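Long-range contact in aminodeoxyfutalosine deaminase (Deinococcus radiodurans, PDB 2IMR), which deaminates aminodeoxyfutalosine to futalosine in menaquinone biosynthesis, using one zinc ion per subunit: residues T171-D185 with R207-R221. Numbering follows the deposited sequence.
Sequences TLYFEVLNPFPDKAD and RLGLSPHTPFTVSHR
Neighbouring parallel strands of the amidohydrolase barrel, 171-176 and 207-212, meet as the strands of a beta-alpha-beta unit, their backbones laddered from Leu172 N on Arg207 O to His213 N on Val176 O. Near their start, Arg207 NE donates a nearly straight hydrogen bond (N-H...O 175°) to Thr171 OG1 at 2.7 Å, the hydroxyl lying in the guanidinium plane; Thr171 OG1 is also hydrogen-bonded to Val395 O. CG of Arg207 sits between backbone N and carbonyl (chi1 62°), and the extended chain beyond carries NE across to the threonine. A leucine in place of Arg207 is likely to leave Thr171 OG1 without this N-H partner. Threonine fits because its other branch, CG2, rests over the centre of the Tyr173 ring, and Gly209 because a CB would collide with Tyr173 CD1 and that methyl. At the strands' C-terminal ends, where TIM-barrel enzymes carry their active sites, stand Glu175 and His213, both predicted to bind substrate, with Glu175 beside the zinc ligands His101 and His240. Glu175 OE2 meets the imidazole edge, 3.3 Å from His213 CD2, the carboxylate turned 72° from the ring. Leu177 CD1 lies over one ring face, 3.8 Å from its centroid, a CH-pi contact, while Thr217 OG1 hydrogen-bonds His213 ND1 at 2.7 Å and limits ring rotation. Serine suits the N-cap of helix 220-233: Ser219 OG caps Leu222 N while CB packs on Pro181. Arg221 lays its extended chain along Ala184 CB and turns NE and NH2 to Asp185 OD1, each at 2.8 Å, a salt bridge with bent, weak hydrogen bonds.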
loop_
_atom_site.group_PDB
_atom_site.type_symbol
_atom_site.label_atom_id
_atom_site.label_comp_id
_atom_site.label_asym_id
_atom_site.label_seq_id
_atom_site.Cartn_x
_atom_site.Cartn_y
_atom_site.Cartn_z
ATOM N N THR A 171 9.052 -4.707 -1.607
ATOM C CA THR A 171 9.895 -3.523 -1.568
ATOM C C THR A 171 9.952 -2.909 -0.175
ATOM O O THR A 171 8.937 -2.830 0.515
ATOM C CB THR A 171 9.364 -2.436 -2.524
ATOM O OG1 THR A 171 9.291 -2.965 -3.854
ATOM C CG2 THR A 171 10.271 -1.212 -2.504
ATOM N N LEU A 172 11.143 -2.475 0.225
ATOM C CA LEU A 172 11.345 -1.816 1.515
ATOM C C LEU A 172 11.683 -0.364 1.190
ATOM O O LEU A 172 12.765 -0.078 0.672
ATOM C CB LEU A 172 12.513 -2.453 2.278
ATOM C CG LEU A 172 12.396 -3.955 2.545
ATOM C CD1 LEU A 172 13.641 -4.437 3.284
ATOM C CD2 LEU A 172 11.135 -4.238 3.354
ATOM N N TYR A 173 10.749 0.539 1.481
ATOM C CA TYR A 173 10.914 1.965 1.212
ATOM C C TYR A 173 11.472 2.722 2.421
ATOM O O TYR A 173 10.868 2.706 3.498
ATOM C CB TYR A 173 9.564 2.585 0.843
ATOM C CG TYR A 173 8.821 1.916 -0.295
ATOM C CD1 TYR A 173 8.933 2.384 -1.604
ATOM C CD2 TYR A 173 7.952 0.851 -0.046
ATOM C CE1 TYR A 173 8.191 1.814 -2.635
ATOM C CE2 TYR A 173 7.209 0.273 -1.065
ATOM C CZ TYR A 173 7.327 0.758 -2.355
ATOM O OH TYR A 173 6.562 0.201 -3.351
ATOM N N PHE A 174 12.601 3.401 2.233
ATOM C CA PHE A 174 13.223 4.172 3.310
ATOM C C PHE A 174 12.493 5.506 3.399
ATOM O O PHE A 174 12.472 6.272 2.442
ATOM C CB PHE A 174 14.713 4.392 3.016
ATOM C CG PHE A 174 15.477 5.026 4.149
ATOM C CD1 PHE A 174 15.316 4.571 5.457
ATOM C CD2 PHE A 174 16.387 6.052 3.905
ATOM C CE1 PHE A 174 16.051 5.128 6.505
ATOM C CE2 PHE A 174 17.129 6.619 4.946
ATOM C CZ PHE A 174 16.961 6.155 6.250
ATOM N N GLU A 175 11.896 5.789 4.550
ATOM C CA GLU A 175 11.136 7.027 4.699
ATOM C C GLU A 175 11.996 8.251 4.988
ATOM O O GLU A 175 12.904 8.200 5.809
ATOM C CB GLU A 175 10.084 6.862 5.799
ATOM C CG GLU A 175 8.959 7.874 5.721
ATOM C CD GLU A 175 7.828 7.554 6.674
ATOM O OE1 GLU A 175 8.058 7.569 7.899
ATOM O OE2 GLU A 175 6.710 7.283 6.196
ATOM N N VAL A 176 11.706 9.346 4.291
ATOM C CA VAL A 176 12.437 10.596 4.486
ATOM C C VAL A 176 11.436 11.678 4.868
ATOM O O VAL A 176 10.390 11.816 4.239
ATOM C CB VAL A 176 13.185 11.015 3.211
ATOM C CG1 VAL A 176 13.902 12.348 3.443
ATOM C CG2 VAL A 176 14.183 9.936 2.828
ATOM N N LEU A 177 11.763 12.449 5.899
ATOM C CA LEU A 177 10.861 13.483 6.389
ATOM C C LEU A 177 11.601 14.730 6.868
ATOM O O LEU A 177 12.366 14.669 7.815
ATOM C CB LEU A 177 10.028 12.900 7.543
ATOM C CG LEU A 177 8.828 13.617 8.179
ATOM C CD1 LEU A 177 8.217 12.676 9.216
ATOM C CD2 LEU A 177 9.233 14.929 8.842
ATOM N N ASN A 178 11.371 15.858 6.201
ATOM C CA ASN A 178 11.976 17.128 6.599
ATOM C C ASN A 178 11.382 18.224 5.730
ATOM O O ASN A 178 11.693 18.320 4.547
ATOM C CB ASN A 178 13.493 17.117 6.437
ATOM C CG ASN A 178 14.136 18.337 7.067
ATOM O OD1 ASN A 178 13.822 19.469 6.704
ATOM N ND2 ASN A 178 15.029 18.113 8.025
ATOM N N PRO A 179 10.528 19.071 6.316
ATOM C CA PRO A 179 9.851 20.173 5.621
ATOM C C PRO A 179 10.603 21.492 5.439
ATOM O O PRO A 179 10.046 22.438 4.881
ATOM C CB PRO A 179 8.588 20.350 6.448
ATOM C CG PRO A 179 9.104 20.120 7.852
ATOM C CD PRO A 179 9.992 18.902 7.682
ATOM N N PHE A 180 11.853 21.553 5.893
ATOM C CA PHE A 180 12.659 22.774 5.791
ATOM C C PHE A 180 13.495 22.847 4.512
ATOM O O PHE A 180 14.471 22.119 4.356
ATOM C CB PHE A 180 13.582 22.877 7.008
ATOM C CG PHE A 180 12.850 22.943 8.315
ATOM C CD1 PHE A 180 12.319 24.143 8.769
ATOM C CD2 PHE A 180 12.675 21.798 9.084
ATOM C CE1 PHE A 180 11.621 24.205 9.975
ATOM C CE2 PHE A 180 11.979 21.848 10.290
ATOM C CZ PHE A 180 11.452 23.054 10.735
ATOM N N PRO A 181 13.123 23.744 3.582
ATOM C CA PRO A 181 13.845 23.904 2.316
ATOM C C PRO A 181 15.363 24.017 2.455
ATOM O O PRO A 181 16.107 23.437 1.664
ATOM C CB PRO A 181 13.229 25.174 1.726
ATOM C CG PRO A 181 11.823 25.108 2.211
ATOM C CD PRO A 181 11.992 24.687 3.661
ATOM N N ASP A 182 15.818 24.760 3.460
ATOM C CA ASP A 182 17.253 24.958 3.665
ATOM C C ASP A 182 18.005 23.690 4.047
ATOM O O ASP A 182 19.219 23.606 3.865
ATOM C CB ASP A 182 17.499 26.037 4.728
ATOM C CG ASP A 182 16.916 27.378 4.339
ATOM O OD1 ASP A 182 16.954 27.716 3.137
ATOM O OD2 ASP A 182 16.430 28.104 5.233
ATOM N N LYS A 183 17.287 22.703 4.572
ATOM C CA LYS A 183 17.908 21.444 4.974
ATOM C C LYS A 183 17.837 20.377 3.885
ATOM O O LYS A 183 18.424 19.309 4.021
ATOM C CB LYS A 183 17.238 20.914 6.246
ATOM C CG LYS A 183 17.726 21.554 7.534
ATOM C CD LYS A 183 17.649 23.066 7.496
ATOM C CE LYS A 183 18.269 23.670 8.753
ATOM N NZ LYS A 183 18.205 25.160 8.738
ATOM N N ALA A 184 17.135 20.673 2.799
ATOM C CA ALA A 184 16.968 19.715 1.713
ATOM C C ALA A 184 18.242 19.057 1.184
ATOM O O ALA A 184 18.329 17.829 1.136
ATOM C CB ALA A 184 16.205 20.367 0.558
ATOM N N ASP A 185 19.229 19.855 0.784
ATOM C CA ASP A 185 20.459 19.288 0.234
ATOM C C ASP A 185 21.151 18.306 1.166
ATOM O O ASP A 185 21.528 17.209 0.752
ATOM C CB ASP A 185 21.450 20.392 -0.157
ATOM C CG ASP A 185 20.956 21.240 -1.309
ATOM O OD1 ASP A 185 20.077 20.773 -2.060
ATOM O OD2 ASP A 185 21.460 22.371 -1.476
ATOM N N ARG A 207 13.562 -5.615 -3.004
ATOM C CA ARG A 207 14.267 -4.424 -3.453
ATOM C C ARG A 207 14.131 -3.204 -2.551
ATOM O O ARG A 207 13.202 -3.091 -1.747
ATOM C CB ARG A 207 13.798 -4.062 -4.859
ATOM C CG ARG A 207 12.329 -3.741 -4.909
ATOM C CD ARG A 207 11.851 -3.422 -6.311
ATOM N NE ARG A 207 10.465 -2.974 -6.266
ATOM C CZ ARG A 207 9.745 -2.636 -7.330
ATOM N NH1 ARG A 207 10.278 -2.694 -8.544
ATOM N NH2 ARG A 207 8.492 -2.231 -7.171
ATOM N N LEU A 208 15.075 -2.285 -2.713
ATOM C CA LEU A 208 15.104 -1.052 -1.938
ATOM C C LEU A 208 14.274 0.021 -2.628
ATOM O O LEU A 208 14.287 0.136 -3.856
ATOM C CB LEU A 208 16.545 -0.565 -1.790
ATOM C CG LEU A 208 16.741 0.770 -1.073
ATOM C CD1 LEU A 208 16.310 0.635 0.390
ATOM C CD2 LEU A 208 18.206 1.182 -1.161
ATOM N N GLY A 209 13.552 0.803 -1.831
ATOM C CA GLY A 209 12.730 1.863 -2.377
ATOM C C GLY A 209 12.910 3.143 -1.586
ATOM O O GLY A 209 13.700 3.194 -0.647
ATOM N N LEU A 210 12.168 4.178 -1.960
ATOM C CA LEU A 210 12.273 5.457 -1.282
ATOM C C LEU A 210 10.888 5.993 -0.978
ATOM O O LEU A 210 9.966 5.859 -1.780
ATOM C CB LEU A 210 13.036 6.437 -2.168
ATOM C CG LEU A 210 13.543 7.747 -1.578
ATOM C CD1 LEU A 210 14.424 7.482 -0.355
ATOM C CD2 LEU A 210 14.337 8.487 -2.661
ATOM N N SER A 211 10.732 6.604 0.186
ATOM C CA SER A 211 9.432 7.131 0.529
ATOM C C SER A 211 9.398 8.522 1.128
ATOM O O SER A 211 9.595 8.687 2.331
ATOM C CB SER A 211 8.707 6.183 1.485
ATOM O OG SER A 211 7.472 6.754 1.889
ATOM N N PRO A 212 9.182 9.547 0.285
ATOM C CA PRO A 212 9.101 10.923 0.783
ATOM C C PRO A 212 7.798 10.844 1.595
ATOM O O PRO A 212 6.757 10.475 1.047
ATOM C CB PRO A 212 8.928 11.746 -0.494
ATOM C CG PRO A 212 9.601 10.900 -1.553
ATOM C CD PRO A 212 9.149 9.509 -1.189
ATOM N N HIS A 213 7.860 11.174 2.883
ATOM C CA HIS A 213 6.703 11.064 3.781
ATOM C C HIS A 213 5.358 11.559 3.246
ATOM O O HIS A 213 4.443 10.763 3.012
ATOM C CB HIS A 213 7.027 11.756 5.113
ATOM C CG HIS A 213 6.037 11.477 6.203
ATOM N ND1 HIS A 213 5.548 12.465 7.031
ATOM C CD2 HIS A 213 5.483 10.318 6.631
ATOM C CE1 HIS A 213 4.738 11.927 7.926
ATOM N NE2 HIS A 213 4.682 10.624 7.706
ATOM N N THR A 214 5.229 12.871 3.083
ATOM C CA THR A 214 3.998 13.469 2.575
ATOM C C THR A 214 4.379 14.726 1.810
ATOM O O THR A 214 5.538 15.144 1.831
ATOM C CB THR A 214 3.043 13.905 3.705
ATOM O OG1 THR A 214 3.615 15.020 4.402
ATOM C CG2 THR A 214 2.789 12.751 4.696
ATOM N N PRO A 215 3.405 15.355 1.133
ATOM C CA PRO A 215 3.724 16.573 0.383
ATOM C C PRO A 215 3.971 17.775 1.296
ATOM O O PRO A 215 4.480 18.799 0.845
ATOM C CB PRO A 215 2.486 16.787 -0.495
ATOM C CG PRO A 215 1.860 15.416 -0.588
ATOM C CD PRO A 215 2.049 14.879 0.807
ATOM N N PHE A 216 3.609 17.658 2.573
ATOM C CA PHE A 216 3.790 18.776 3.493
ATOM C C PHE A 216 4.827 18.576 4.594
ATOM O O PHE A 216 5.083 19.496 5.370
ATOM C CB PHE A 216 2.441 19.182 4.103
ATOM C CG PHE A 216 1.757 18.082 4.856
ATOM C CD1 PHE A 216 1.966 17.921 6.222
ATOM C CD2 PHE A 216 0.902 17.202 4.198
ATOM C CE1 PHE A 216 1.331 16.897 6.925
ATOM C CE2 PHE A 216 0.263 16.173 4.894
ATOM C CZ PHE A 216 0.479 16.023 6.260
ATOM N N THR A 217 5.420 17.384 4.671
ATOM C CA THR A 217 6.457 17.134 5.671
ATOM C C THR A 217 7.809 16.979 4.969
ATOM O O THR A 217 8.812 16.604 5.584
ATOM C CB THR A 217 6.166 15.865 6.507
ATOM O OG1 THR A 217 5.994 14.743 5.636
ATOM C CG2 THR A 217 4.912 16.055 7.339
ATOM N N VAL A 218 7.821 17.276 3.672
ATOM C CA VAL A 218 9.033 17.206 2.853
ATOM C C VAL A 218 9.019 18.482 2.013
ATOM O O VAL A 218 8.050 18.737 1.307
ATOM C CB VAL A 218 9.012 15.974 1.907
ATOM C CG1 VAL A 218 10.259 15.964 1.009
ATOM C CG2 VAL A 218 8.959 14.686 2.732
ATOM N N SER A 219 10.074 19.290 2.099
ATOM C CA SER A 219 10.116 20.534 1.331
ATOM C C SER A 219 10.063 20.246 -0.169
ATOM O O SER A 219 10.437 19.160 -0.617
ATOM C CB SER A 219 11.385 21.338 1.663
ATOM O OG SER A 219 12.552 20.701 1.163
ATOM N N HIS A 220 9.596 21.220 -0.946
ATOM C CA HIS A 220 9.505 21.038 -2.391
ATOM C C HIS A 220 10.867 20.656 -2.970
ATOM O O HIS A 220 10.961 19.800 -3.849
ATOM C CB HIS A 220 8.981 22.320 -3.055
ATOM C CG HIS A 220 9.839 23.525 -2.818
ATOM N ND1 HIS A 220 10.859 23.895 -3.670
ATOM C CD2 HIS A 220 9.837 24.436 -1.817
ATOM C CE1 HIS A 220 11.445 24.984 -3.205
ATOM N NE2 HIS A 220 10.845 25.333 -2.081
ATOM N N ARG A 221 11.924 21.283 -2.464
ATOM C CA ARG A 221 13.269 20.993 -2.945
ATOM C C ARG A 221 13.683 19.548 -2.660
ATOM O O ARG A 221 14.167 18.847 -3.548
ATOM C CB ARG A 221 14.270 21.961 -2.310
ATOM C CG ARG A 221 15.688 21.772 -2.814
ATOM C CD ARG A 221 16.646 22.800 -2.228
ATOM N NE ARG A 221 18.013 22.561 -2.686
ATOM C CZ ARG A 221 18.389 22.594 -3.961
ATOM N NH1 ARG A 221 17.501 22.862 -4.910
ATOM N NH2 ARG A 221 19.649 22.345 -4.289
HETATM O O HOH W 1 13.757 19.687 3.295
HETATM O O HOH W 2 18.755 22.751 0.657
#